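Local coordinates for protein D-glyceraldehyde dehydrogenase (NADP(+)) (Thermoplasma acidophilum, PDB 5IZD) that oxidises D-glyceraldehyde to (R)-glycerate with NADP(+) as electron acceptor, in the non-phosphorylated Entner-Doudoroff pathway, at residues Asp40-Asp43 and Arg44-Ala48; Pro147-Pro151 and Ala152-Ala156; Trp183-Arg186 and Lys187-Ala191; Ser206-Gly209 and Asp210-Glu214; Gln235-Ala239 and Asn240-Leu244. One frame throughout, in Å; residues are numbered along the deposited sequence.

How the contacts relate
The five contacts lie in the NADP-binding part of an aldehyde dehydrogenase, and two of them touch the cofactor: contact 2 at its pyrophosphate, contact 4 at its adenine, with centres about 20 Å apart. Contact 4 also joins its neighbours. Toward contact 1 (centres about 13 Å apart) a probable hydrogen bond links D43 OD1 and Y211 OH at 2.7 Å; toward contact 5 (centres about 12 Å) another links V213 O and N240 ND2 at 2.9 Å. Contact 3 packs on contact 2 (centres about 15 Å apart), where V155 CG1 meets I184 CG2 at 3.8 Å. Contacts 3 and 5 lie farthest apart, about 29 Å between centres.

Contact 1: Asp40-Asp43 and Arg44-Ala48; sequences DDVD and RAIDA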
# COMPACT_ATOMS: atom_id res chain seq x y z
N ASP A 40 -0.85 -43.30 -4.46
CA ASP A 40 0.16 -43.18 -5.54
C ASP A 40 -0.27 -42.16 -6.65
O ASP A 40 0.58 -41.48 -7.24
CB ASP A 40 0.52 -44.56 -6.06
CG ASP A 40 0.69 -45.57 -4.91
OD1 ASP A 40 1.74 -45.64 -4.26
OD2 ASP A 40 -0.31 -46.26 -4.62
N ASP A 41 -1.58 -42.02 -6.89
CA ASP A 41 -2.10 -41.00 -7.81
C ASP A 41 -1.83 -39.57 -7.28
O ASP A 41 -1.44 -38.70 -8.04
CB ASP A 41 -3.58 -41.22 -8.13
CG ASP A 41 -3.82 -42.51 -8.90
OD1 ASP A 41 -2.92 -42.93 -9.69
OD2 ASP A 41 -4.89 -43.15 -8.69
N VAL A 42 -2.03 -39.38 -5.97
CA VAL A 42 -1.71 -38.14 -5.28
C VAL A 42 -0.23 -37.79 -5.39
O VAL A 42 0.10 -36.68 -5.78
CB VAL A 42 -2.12 -38.23 -3.79
CG1 VAL A 42 -1.60 -37.06 -3.02
CG2 VAL A 42 -3.64 -38.30 -3.65
N ASP A 43 0.64 -38.73 -5.05
CA ASP A 43 2.09 -38.57 -5.26
C ASP A 43 2.46 -38.13 -6.69
O ASP A 43 3.17 -37.15 -6.83
CB ASP A 43 2.86 -39.82 -4.85
CG ASP A 43 2.93 -39.98 -3.34
OD1 ASP A 43 2.59 -39.07 -2.59
OD2 ASP A 43 3.32 -41.06 -2.87
N ARG A 44 1.97 -38.82 -7.73
CA ARG A 44 2.29 -38.38 -9.10
C ARG A 44 1.81 -36.96 -9.37
O ARG A 44 2.52 -36.19 -10.03
CB ARG A 44 1.70 -39.28 -10.19
CG ARG A 44 2.36 -40.64 -10.34
CD ARG A 44 2.15 -41.28 -11.73
NE ARG A 44 0.82 -41.11 -12.33
CZ ARG A 44 -0.30 -41.75 -11.96
NH1 ARG A 44 -0.31 -42.64 -10.93
NH2 ARG A 44 -1.43 -41.49 -12.62
N ALA A 45 0.62 -36.62 -8.85
CA ALA A 45 0.07 -35.29 -9.07
C ALA A 45 0.92 -34.21 -8.40
O ALA A 45 1.25 -33.22 -9.04
CB ALA A 45 -1.39 -35.23 -8.65
N ILE A 46 1.27 -34.40 -7.13
CA ILE A 46 2.12 -33.47 -6.40
C ILE A 46 3.51 -33.37 -7.03
O ILE A 46 4.03 -32.27 -7.17
CB ILE A 46 2.20 -33.81 -4.90
CG1 ILE A 46 0.87 -33.45 -4.22
CG2 ILE A 46 3.33 -33.07 -4.21
CD1 ILE A 46 0.72 -34.10 -2.87
N ASP A 47 4.10 -34.51 -7.37
CA ASP A 47 5.36 -34.57 -8.18
C ASP A 47 5.31 -33.83 -9.53
O ASP A 47 6.24 -33.09 -9.84
CB ASP A 47 5.86 -36.00 -8.37
CG ASP A 47 6.36 -36.63 -7.06
OD1 ASP A 47 6.46 -35.99 -5.99
OD2 ASP A 47 6.64 -37.82 -7.06
N ALA A 48 4.24 -33.98 -10.28
CA ALA A 48 4.05 -33.15 -11.48
C ALA A 48 4.00 -31.61 -11.16
O ALA A 48 4.64 -30.82 -11.84
CB ALA A 48 2.81 -33.56 -12.24
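D41 and R44, three residues apart near the start of a helix, meet through a single salt bridge: R44 NH1 lies 2.9 Å from D41 OD1. The two side chains run alongside one another in the same direction, yet their flat ends are turned 90° apart, and only OD1 of the carboxylate bonds to the guanidinium. NH1 approaches OD1 nearly end-on to the C-O bond, and OD1 in turn stands 23° out of the guanidinium plane. A bend at chi3 (-39°) folds the arginine back over the first turn and brings NH1 round to the aspartate; its CG passes 3.7 Å from D40 O.

Around the next face of the helix the contact is apolar. V42 CG1, anti to its backbone N, reaches I46 CD1 at 3.8 Å, the two side chains pointing the same way. Beneath both pairs run regular i to i+4 backbone bonds, among them I46 N to V42 O at 2.9 Å and D47 N to D43 O at 2.9 Å.

A second shell fixes the acids. D41 OD2 accepts from S15 N, which leaves OD1 turned to the arginine, and D41 N is hydrogen-bonded to T38 OG1. D43 pairs with Y211, and D47 forms a salt bridge with K217.

This first part of helix 39-77 is thus wedged between sheets and helix: D41 and R44 rest on strand 2-7, A45 and A48 on N199 of strand 198-200, and V42 on helix 205-214.

Contact 2: Pro147-Pro151 and Ala152-Ala156; sequences PWNFP and AGMVA. With NAP (NADP nicotinamide-adenine-dinucleotide phosphate), chain I.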
# COMPACT_ATOMS: atom_id res chain seq x y z
N PRO A 147 -15.50 -27.21 -1.45
CA PRO A 147 -16.76 -27.79 -0.96
C PRO A 147 -17.85 -28.01 -2.05
O PRO A 147 -17.66 -27.70 -3.23
CB PRO A 147 -17.21 -26.76 0.04
CG PRO A 147 -16.80 -25.48 -0.60
CD PRO A 147 -15.52 -25.74 -1.37
N TRP A 148 -18.98 -28.57 -1.65
CA TRP A 148 -20.04 -28.92 -2.60
C TRP A 148 -21.03 -27.77 -2.80
O TRP A 148 -21.80 -27.79 -3.81
CB TRP A 148 -20.83 -30.19 -2.16
CG TRP A 148 -21.24 -30.16 -0.70
CD1 TRP A 148 -20.56 -30.72 0.33
CD2 TRP A 148 -22.35 -29.48 -0.14
NE1 TRP A 148 -21.21 -30.47 1.51
CE2 TRP A 148 -22.31 -29.68 1.24
CE3 TRP A 148 -23.39 -28.74 -0.67
CZ2 TRP A 148 -23.29 -29.14 2.13
CZ3 TRP A 148 -24.34 -28.18 0.20
CH2 TRP A 148 -24.30 -28.41 1.58
N ASN A 149 -21.07 -26.82 -1.88
CA ASN A 149 -22.17 -25.88 -1.87
C ASN A 149 -22.11 -24.84 -3.00
O ASN A 149 -23.16 -24.51 -3.57
CB ASN A 149 -22.35 -25.28 -0.49
CG ASN A 149 -21.19 -24.33 -0.08
OD1 ASN A 149 -20.04 -24.48 -0.50
ND2 ASN A 149 -21.53 -23.32 0.71
N PHE A 150 -20.90 -24.35 -3.34
CA PHE A 150 -20.66 -23.50 -4.51
C PHE A 150 -19.55 -24.19 -5.28
O PHE A 150 -18.38 -23.73 -5.32
CB PHE A 150 -20.32 -22.06 -4.12
CG PHE A 150 -21.49 -21.37 -3.47
CD1 PHE A 150 -22.53 -20.86 -4.25
CD2 PHE A 150 -21.63 -21.40 -2.10
CE1 PHE A 150 -23.69 -20.33 -3.66
CE2 PHE A 150 -22.79 -20.90 -1.51
CZ PHE A 150 -23.81 -20.35 -2.28
N PRO A 151 -19.92 -25.31 -5.93
CA PRO A 151 -18.93 -26.20 -6.46
C PRO A 151 -18.18 -25.67 -7.71
O PRO A 151 -17.24 -26.35 -8.17
CB PRO A 151 -19.76 -27.46 -6.84
CG PRO A 151 -21.09 -26.88 -7.26
CD PRO A 151 -21.29 -25.69 -6.33
N ALA A 152 -18.65 -24.60 -8.34
CA ALA A 152 -17.96 -24.00 -9.48
C ALA A 152 -17.29 -22.69 -8.99
O ALA A 152 -16.11 -22.45 -9.27
CB ALA A 152 -18.92 -23.72 -10.60
N GLY A 153 -18.05 -21.87 -8.26
CA GLY A 153 -17.52 -20.60 -7.60
C GLY A 153 -16.26 -20.82 -6.79
O GLY A 153 -15.30 -20.03 -6.86
N MET A 154 -16.24 -21.90 -6.02
CA MET A 154 -15.11 -22.14 -5.10
C MET A 154 -13.86 -22.61 -5.84
O MET A 154 -12.73 -22.38 -5.40
CB MET A 154 -15.50 -23.12 -4.00
CG MET A 154 -16.56 -22.60 -3.06
SD MET A 154 -15.80 -21.40 -1.92
CE MET A 154 -17.30 -21.19 -0.91
N VAL A 155 -14.07 -23.29 -6.97
CA VAL A 155 -12.96 -23.68 -7.79
C VAL A 155 -12.32 -22.47 -8.43
O VAL A 155 -11.13 -22.31 -8.33
CB VAL A 155 -13.40 -24.72 -8.84
CG1 VAL A 155 -12.34 -24.93 -9.89
CG2 VAL A 155 -13.82 -25.99 -8.12
N ALA A 156 -13.11 -21.66 -9.12
CA ALA A 156 -12.62 -20.38 -9.63
C ALA A 156 -11.90 -19.52 -8.54
O ALA A 156 -10.87 -18.96 -8.80
CB ALA A 156 -13.76 -19.56 -10.24
PA NAP I . -16.11 -30.87 4.31
O1A NAP I . -16.03 -32.26 4.87
O2A NAP I . -15.50 -29.74 5.10
O5B NAP I . -15.47 -30.90 2.80
C5B NAP I . -14.69 -29.84 2.21
C4B NAP I . -13.54 -30.41 1.37
O4B NAP I . -12.56 -31.03 2.23
C3B NAP I . -14.00 -31.54 0.42
O3B NAP I . -13.18 -31.51 -0.79
C2B NAP I . -13.72 -32.78 1.21
O2B NAP I . -13.68 -33.97 0.43
C1B NAP I . -12.40 -32.43 1.85
N9A NAP I . -12.02 -33.24 3.02
C8A NAP I . -12.81 -33.98 3.84
N7A NAP I . -12.12 -34.59 4.78
C5A NAP I . -10.80 -34.18 4.55
C6A NAP I . -9.60 -34.46 5.21
N6A NAP I . -9.53 -35.25 6.28
N1A NAP I . -8.47 -33.90 4.73
C2A NAP I . -8.53 -33.12 3.64
N3A NAP I . -9.63 -32.81 2.94
C4A NAP I . -10.75 -33.37 3.47
O3 NAP I . -17.64 -30.56 4.05
PN NAP I . -18.95 -31.46 4.29
O1N NAP I . -18.93 -32.68 3.39
O2N NAP I . -20.19 -30.62 4.09
O5D NAP I . -18.84 -31.91 5.77
P2B NAP I . -14.96 -35.03 0.53
O1X NAP I . -14.57 -36.23 -0.35
O2X NAP I . -16.13 -34.37 -0.03
O3X NAP I . -15.14 -35.47 1.94
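P147 and M154 cross at about a right angle, with CG and CD of the proline against CB and CG of the methionine: P147 CD is 3.7 Å from M154 CB. From the other direction F150 comes in with its CB, 3.9 Å from M154 CG, while its ring turns away toward W275. M154 therefore fills the bend between the two residues. Its chain is kinked at chi2 (-76°), which carries the methyl group obliquely toward the F150 ring and the N149 amide.

The backbone closes the same turn. M154 N donates to F150 O over 2.9 Å, the donor tilted 21° from the carbonyl plane, and V155 CG2 sits 3.4 Å from P151 O. E100 OE2 accepts from both A152 N and G153 N, so a carboxylate of helix 94-112 receives the first backbone N-H groups where the helix starts.

W148 faces the other way. Its CG lies between the backbone N and the carbonyl carbon (chi1 47°), which sends the indole out to the cofactor, where NE1 donates to NAP O2N over 2.8 Å at the ring edge. N149 CB rests over one indole face, and N149 ND2 is hydrogen-bonded to Q279 O and to OD2 of the oxidised cysteine at position 281.

Such a loop between strand and helix, holding pyrophosphate at one residue and meeting the nucleophile's position at the next, is characteristic of the aldehyde dehydrogenase active site; N149 is, by similarity, the stabiliser of the transition state.

Contact 3: Trp183-Arg186 and Lys187-Ala191; sequences WIVR and KFVEA
Four successive i to i+4 bonds carry the backbone here, from K187 N to W183 O (3.1 Å) through to E190 N to R186 O (2.8 Å). On this frame K187 lies across W183. The indole is set with CG anti to the backbone N (chi1 -176°), and the lysine, bent at chi2 and chi4, spreads over one of its faces. K187 CG stands 4.0 Å from the centroid of the six-membered ring, almost straight above it, a CH-pi contact. CE comes to 3.6 Å from W183 CZ2. NZ makes an off-centre cation-pi contact with the five-membered ring, 4.5 Å from its centroid.

The ammonium has two further partners. It meets E190 OE2 at 3.0 Å on the syn side of the carboxylate, a salt bridge one turn along, and it donates to a water that gives a hydrogen to W183 O and hangs over the same indole face. E190 also touches R186, whose CG lies 3.5 Å from OE1. On the adjoining face I184 CG2 packs beside F188 CE1.

The indole N-H is used as well: NE1 donates to E81 of helix 79-90. Helix 178-190 links strands 168-172 and 198-200 in a beta-alpha-beta unit, V185 and F188 packing on the latter. A buried lysine is thus met by an aromatic face, a carboxylate and a water, which would probably favour its charged form.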
# COMPACT_ATOMS: atom_id res chain seq x y z
N TRP A 183 -15.09 -29.95 -15.14
CA TRP A 183 -15.40 -29.16 -16.33
C TRP A 183 -14.56 -27.83 -16.39
O TRP A 183 -13.99 -27.47 -17.45
CB TRP A 183 -16.90 -28.91 -16.40
CG TRP A 183 -17.38 -28.20 -17.60
CD1 TRP A 183 -17.91 -28.77 -18.71
CD2 TRP A 183 -17.40 -26.75 -17.84
NE1 TRP A 183 -18.27 -27.79 -19.62
CE2 TRP A 183 -18.00 -26.55 -19.10
CE3 TRP A 183 -17.00 -25.64 -17.11
CZ2 TRP A 183 -18.17 -25.28 -19.66
CZ3 TRP A 183 -17.18 -24.33 -17.65
CH2 TRP A 183 -17.76 -24.18 -18.92
N ILE A 184 -14.41 -27.19 -15.25
CA ILE A 184 -13.59 -25.98 -15.15
C ILE A 184 -12.14 -26.27 -15.44
O ILE A 184 -11.54 -25.58 -16.25
CB ILE A 184 -13.75 -25.31 -13.76
CG1 ILE A 184 -15.15 -24.72 -13.68
CG2 ILE A 184 -12.72 -24.21 -13.56
CD1 ILE A 184 -15.62 -24.43 -12.29
N VAL A 185 -11.63 -27.34 -14.84
CA VAL A 185 -10.27 -27.81 -15.06
C VAL A 185 -9.99 -28.03 -16.54
O VAL A 185 -8.93 -27.64 -17.04
CB VAL A 185 -9.97 -29.10 -14.24
CG1 VAL A 185 -8.67 -29.76 -14.68
CG2 VAL A 185 -9.90 -28.76 -12.73
N ARG A 186 -10.93 -28.68 -17.22
CA ARG A 186 -10.80 -28.97 -18.65
C ARG A 186 -10.72 -27.64 -19.42
O ARG A 186 -9.88 -27.52 -20.30
CB ARG A 186 -11.93 -29.88 -19.14
CG ARG A 186 -11.86 -30.35 -20.62
CD ARG A 186 -12.91 -31.41 -20.94
NE ARG A 186 -12.65 -32.70 -20.26
CZ ARG A 186 -11.84 -33.69 -20.70
NH1 ARG A 186 -11.15 -33.60 -21.84
NH2 ARG A 186 -11.70 -34.81 -19.96
N LYS A 187 -11.50 -26.62 -19.03
CA LYS A 187 -11.39 -25.32 -19.68
C LYS A 187 -10.01 -24.68 -19.51
O LYS A 187 -9.47 -24.12 -20.45
CB LYS A 187 -12.54 -24.37 -19.28
CG LYS A 187 -13.90 -24.85 -19.79
CD LYS A 187 -14.09 -24.55 -21.27
CE LYS A 187 -15.30 -25.28 -21.83
NZ LYS A 187 -14.98 -26.72 -22.03
N PHE A 188 -9.43 -24.78 -18.32
CA PHE A 188 -8.06 -24.33 -18.10
C PHE A 188 -7.04 -25.10 -18.95
O PHE A 188 -6.11 -24.48 -19.57
CB PHE A 188 -7.71 -24.40 -16.61
CG PHE A 188 -8.11 -23.20 -15.87
CD1 PHE A 188 -9.39 -23.07 -15.39
CD2 PHE A 188 -7.22 -22.14 -15.71
CE1 PHE A 188 -9.78 -21.95 -14.68
CE2 PHE A 188 -7.62 -21.01 -15.01
CZ PHE A 188 -8.91 -20.91 -14.50
N VAL A 189 -7.22 -26.42 -19.00
CA VAL A 189 -6.45 -27.26 -19.93
C VAL A 189 -6.58 -26.79 -21.41
O VAL A 189 -5.55 -26.50 -22.06
CB VAL A 189 -6.75 -28.78 -19.81
CG1 VAL A 189 -5.94 -29.58 -20.82
CG2 VAL A 189 -6.36 -29.25 -18.42
N GLU A 190 -7.80 -26.65 -21.90
CA GLU A 190 -7.99 -26.18 -23.27
C GLU A 190 -7.44 -24.76 -23.51
O GLU A 190 -7.11 -24.44 -24.62
CB GLU A 190 -9.46 -26.28 -23.67
CG GLU A 190 -9.99 -27.72 -23.70
CD GLU A 190 -11.52 -27.86 -23.63
OE1 GLU A 190 -12.00 -29.02 -23.85
OE2 GLU A 190 -12.24 -26.85 -23.36
N ALA A 191 -7.33 -23.92 -22.46
CA ALA A 191 -6.77 -22.58 -22.60
C ALA A 191 -5.24 -22.57 -22.68
O ALA A 191 -4.64 -21.49 -22.89
CB ALA A 191 -7.24 -21.70 -21.46
O HOH W 1 -14.97 -28.34 -19.95

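Contact 4: Ser206-Gly209 and Asp210-Glu214; sequences SEIG and DYIVE. With NAP (NADP nicotinamide-adenine-dinucleotide phosphate), chain I.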
# COMPACT_ATOMS: atom_id res chain seq x y z
N SER A 206 -11.97 -38.57 3.49
CA SER A 206 -11.76 -39.52 4.55
C SER A 206 -10.69 -40.55 4.15
O SER A 206 -10.09 -41.18 5.01
CB SER A 206 -13.09 -40.20 4.87
OG SER A 206 -13.48 -41.10 3.86
N GLU A 207 -10.44 -40.71 2.85
CA GLU A 207 -9.53 -41.69 2.35
C GLU A 207 -8.18 -41.09 2.00
O GLU A 207 -7.16 -41.62 2.40
CB GLU A 207 -10.16 -42.38 1.14
CG GLU A 207 -9.97 -43.85 1.20
CD GLU A 207 -10.41 -44.59 -0.07
OE1 GLU A 207 -10.01 -44.28 -1.21
OE2 GLU A 207 -11.15 -45.56 0.10
N ILE A 208 -8.15 -39.97 1.27
CA ILE A 208 -6.89 -39.39 0.81
C ILE A 208 -6.62 -37.95 1.31
O ILE A 208 -5.55 -37.41 1.08
CB ILE A 208 -6.84 -39.41 -0.71
CG1 ILE A 208 -7.97 -38.56 -1.30
CG2 ILE A 208 -6.97 -40.85 -1.21
CD1 ILE A 208 -7.83 -38.36 -2.80
N GLY A 209 -7.58 -37.36 2.02
CA GLY A 209 -7.50 -35.99 2.48
C GLY A 209 -6.34 -35.74 3.41
O GLY A 209 -5.53 -34.81 3.19
N ASP A 210 -6.23 -36.58 4.44
CA ASP A 210 -5.07 -36.49 5.36
C ASP A 210 -3.78 -36.61 4.61
O ASP A 210 -2.86 -35.82 4.81
CB ASP A 210 -5.09 -37.54 6.45
CG ASP A 210 -6.10 -37.23 7.56
OD1 ASP A 210 -6.67 -36.12 7.66
OD2 ASP A 210 -6.31 -38.12 8.36
N TYR A 211 -3.74 -37.55 3.68
CA TYR A 211 -2.50 -37.85 2.96
C TYR A 211 -2.03 -36.68 2.11
O TYR A 211 -0.83 -36.35 2.11
CB TYR A 211 -2.70 -39.14 2.14
CG TYR A 211 -1.45 -39.56 1.47
CD1 TYR A 211 -0.45 -40.28 2.17
CD2 TYR A 211 -1.21 -39.23 0.13
CE1 TYR A 211 0.75 -40.65 1.55
CE2 TYR A 211 -0.01 -39.61 -0.51
CZ TYR A 211 0.97 -40.32 0.20
OH TYR A 211 2.15 -40.66 -0.44
N ILE A 212 -2.97 -36.06 1.41
CA ILE A 212 -2.68 -34.88 0.57
C ILE A 212 -2.17 -33.73 1.44
O ILE A 212 -1.17 -33.09 1.13
CB ILE A 212 -3.92 -34.37 -0.23
CG1 ILE A 212 -4.55 -35.42 -1.13
CG2 ILE A 212 -3.52 -33.29 -1.22
CD1 ILE A 212 -5.98 -35.10 -1.56
N VAL A 213 -2.87 -33.46 2.53
CA VAL A 213 -2.53 -32.29 3.33
C VAL A 213 -1.21 -32.40 4.07
O VAL A 213 -0.51 -31.41 4.17
CB VAL A 213 -3.63 -31.84 4.30
CG1 VAL A 213 -4.95 -31.63 3.56
CG2 VAL A 213 -3.80 -32.81 5.43
N GLU A 214 -0.86 -33.57 4.60
CA GLU A 214 0.43 -33.67 5.33
C GLU A 214 1.72 -33.94 4.49
O GLU A 214 2.80 -33.98 5.05
CB GLU A 214 0.30 -34.67 6.45
CG GLU A 214 0.11 -36.08 5.97
CD GLU A 214 -0.30 -37.03 7.09
OE1 GLU A 214 -0.28 -38.25 6.81
OE2 GLU A 214 -0.59 -36.59 8.24
PA NAP I . -16.11 -30.87 4.31
O1A NAP I . -16.03 -32.26 4.87
O2A NAP I . -15.50 -29.74 5.10
O5B NAP I . -15.47 -30.90 2.80
C5B NAP I . -14.69 -29.84 2.21
C4B NAP I . -13.54 -30.41 1.37
O4B NAP I . -12.56 -31.03 2.23
C3B NAP I . -14.00 -31.54 0.42
O3B NAP I . -13.18 -31.51 -0.79
C2B NAP I . -13.72 -32.78 1.21
O2B NAP I . -13.68 -33.97 0.43
C1B NAP I . -12.40 -32.43 1.85
N9A NAP I . -12.02 -33.24 3.02
C8A NAP I . -12.81 -33.98 3.84
N7A NAP I . -12.12 -34.59 4.78
C5A NAP I . -10.80 -34.18 4.55
C6A NAP I . -9.60 -34.46 5.21
N6A NAP I . -9.53 -35.25 6.28
N1A NAP I . -8.47 -33.90 4.73
C2A NAP I . -8.53 -33.12 3.64
N3A NAP I . -9.63 -32.81 2.94
C4A NAP I . -10.75 -33.37 3.47
O3 NAP I . -17.64 -30.56 4.05
PN NAP I . -18.95 -31.46 4.29
O1N NAP I . -18.93 -32.68 3.39
O2N NAP I . -20.19 -30.62 4.09
O5D NAP I . -18.84 -31.91 5.77
P2B NAP I . -14.96 -35.03 0.53
O1X NAP I . -14.57 -36.23 -0.35
O2X NAP I . -16.13 -34.37 -0.03
O3X NAP I . -15.14 -35.47 1.94
O HOH W 2 -5.62 -39.83 3.86
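I208 reaches across one helical turn to I212, crossing it at a slant, with the CD1 methyls 3.9 Å apart. I208 CG1 is wedged between its backbone N and carbonyl carbon (chi1 62°), and I212 swings its own CG1 close over I208 O, at 3.1 Å. The helix bonds I212 N to I208 O (2.9 Å) and V213 N to G209 O (3.1 Å) fix this spacing.

The other side of the turn receives the adenine. G209 has no side chain, and the base lies close to its backbone, G209 C to NAP N1A being 3.1 Å. V213 CG1 meets the base at NAP C2A, 3.9 Å away. D210 OD1 accepts from NAP N6A over a long but nearly straight 3.3 Å (171°), while its OD2 makes a salt bridge with R232, which probably steadies the carboxylate. A water bridges E207 O and Y211 N near the start of the helix.

Helix 205-214 therefore presents G209, D210 and V213 to the adenine, and I208 and I212 to the protein interior: V42 of helix 39-77 packs on I212, strand 130-145 supports I212 and V213, and K236 of helix 227-236 covers D210 and V213.

Contact 5: Gln235-Ala239 and Asn240-Leu244; sequences QKASA and NMAKL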
# COMPACT_ATOMS: atom_id res chain seq x y z
N GLN A 235 -4.37 -29.56 12.11
CA GLN A 235 -3.56 -30.53 12.87
C GLN A 235 -2.55 -31.30 11.98
O GLN A 235 -1.38 -31.41 12.34
CB GLN A 235 -4.45 -31.54 13.56
CG GLN A 235 -5.27 -30.97 14.71
CD GLN A 235 -6.49 -31.85 14.97
OE1 GLN A 235 -6.60 -32.93 14.42
NE2 GLN A 235 -7.42 -31.36 15.79
N LYS A 236 -3.03 -31.81 10.83
CA LYS A 236 -2.17 -32.55 9.89
C LYS A 236 -1.08 -31.71 9.25
O LYS A 236 0.05 -32.19 9.12
CB LYS A 236 -2.98 -33.25 8.80
CG LYS A 236 -3.99 -34.25 9.29
CD LYS A 236 -3.37 -35.26 10.23
CE LYS A 236 -4.34 -36.40 10.47
NZ LYS A 236 -3.82 -37.22 11.60
N ALA A 237 -1.41 -30.48 8.85
CA ALA A 237 -0.44 -29.57 8.26
C ALA A 237 0.63 -29.08 9.25
O ALA A 237 1.55 -28.34 8.85
CB ALA A 237 -1.12 -28.38 7.64
N SER A 238 0.50 -29.43 10.53
CA SER A 238 1.62 -29.23 11.45
C SER A 238 2.87 -29.99 10.95
O SER A 238 3.96 -29.56 11.21
CB SER A 238 1.23 -29.59 12.88
OG SER A 238 1.27 -30.98 13.15
N ALA A 239 2.70 -31.08 10.20
CA ALA A 239 3.84 -31.81 9.62
C ALA A 239 4.70 -31.04 8.60
O ALA A 239 5.85 -31.32 8.47
CB ALA A 239 3.38 -33.10 8.99
N ASN A 240 4.13 -30.13 7.84
CA ASN A 240 4.89 -29.44 6.80
C ASN A 240 4.87 -27.93 6.97
O ASN A 240 5.44 -27.24 6.16
CB ASN A 240 4.36 -29.83 5.40
CG ASN A 240 2.84 -29.65 5.27
OD1 ASN A 240 2.23 -28.90 6.03
ND2 ASN A 240 2.23 -30.37 4.31
N MET A 241 4.19 -27.43 8.00
CA MET A 241 4.00 -26.00 8.20
C MET A 241 3.44 -25.30 6.97
O MET A 241 3.73 -24.14 6.73
CB MET A 241 5.32 -25.32 8.67
CG MET A 241 5.63 -25.63 10.11
SD MET A 241 4.58 -24.63 11.19
CE MET A 241 4.52 -25.76 12.57
N ALA A 242 2.56 -25.98 6.24
CA ALA A 242 1.92 -25.33 5.13
C ALA A 242 1.21 -24.04 5.60
O ALA A 242 0.70 -23.98 6.72
CB ALA A 242 0.95 -26.26 4.41
N LYS A 243 1.26 -23.01 4.76
CA LYS A 243 0.42 -21.87 4.86
C LYS A 243 -1.03 -22.31 4.66
O LYS A 243 -1.36 -23.07 3.70
CB LYS A 243 0.87 -20.83 3.83
CG LYS A 243 -0.09 -19.69 3.47
CD LYS A 243 -0.51 -18.91 4.64
CE LYS A 243 -1.50 -17.82 4.22
NZ LYS A 243 -0.86 -16.74 3.47
N LEU A 244 -1.89 -21.89 5.59
CA LEU A 244 -3.32 -22.26 5.57
C LEU A 244 -4.23 -21.09 5.19
O LEU A 244 -4.08 -19.93 5.72
CB LEU A 244 -3.71 -22.81 6.92
CG LEU A 244 -2.98 -24.12 7.31
CD1 LEU A 244 -3.60 -24.73 8.55
CD2 LEU A 244 -2.95 -25.18 6.22
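A237 O is where the turn is tightest: M241 N comes to 2.9 Å and N240 N to 3.3 Å, both weak hydrogen bonds that wind up the end of the helical part. N240 OD1 also stands close, but as a second acceptor it makes no bond there. Instead it takes the N-H of A242 over 2.9 Å, forming an Asx turn, with the donor 46° above the carbonyl plane. M241 passes through a left-handed backbone conformation (phi 52°), so the chain can swing from helix into strand, and L244 CD2 then closes on A237 CB at 4.0 Å.

The solvent side is looser: A239 is exposed and adds little beyond its methyl beside N240 N. S238 and M241 are instead buried, covered by the second subunit. S238 OG donates to Q235 O over 2.8 Å and also pairs with Q235 of that subunit, while M241 packs on its R451.

The turn completes a beta-alpha-beta unit: helix 227-236 leads into strand 243-247, which pairs with strand 220-224, where I221 lies under A237, A242 and L244. N240 ND2 donates back to H215 O, just beyond helix 205-214.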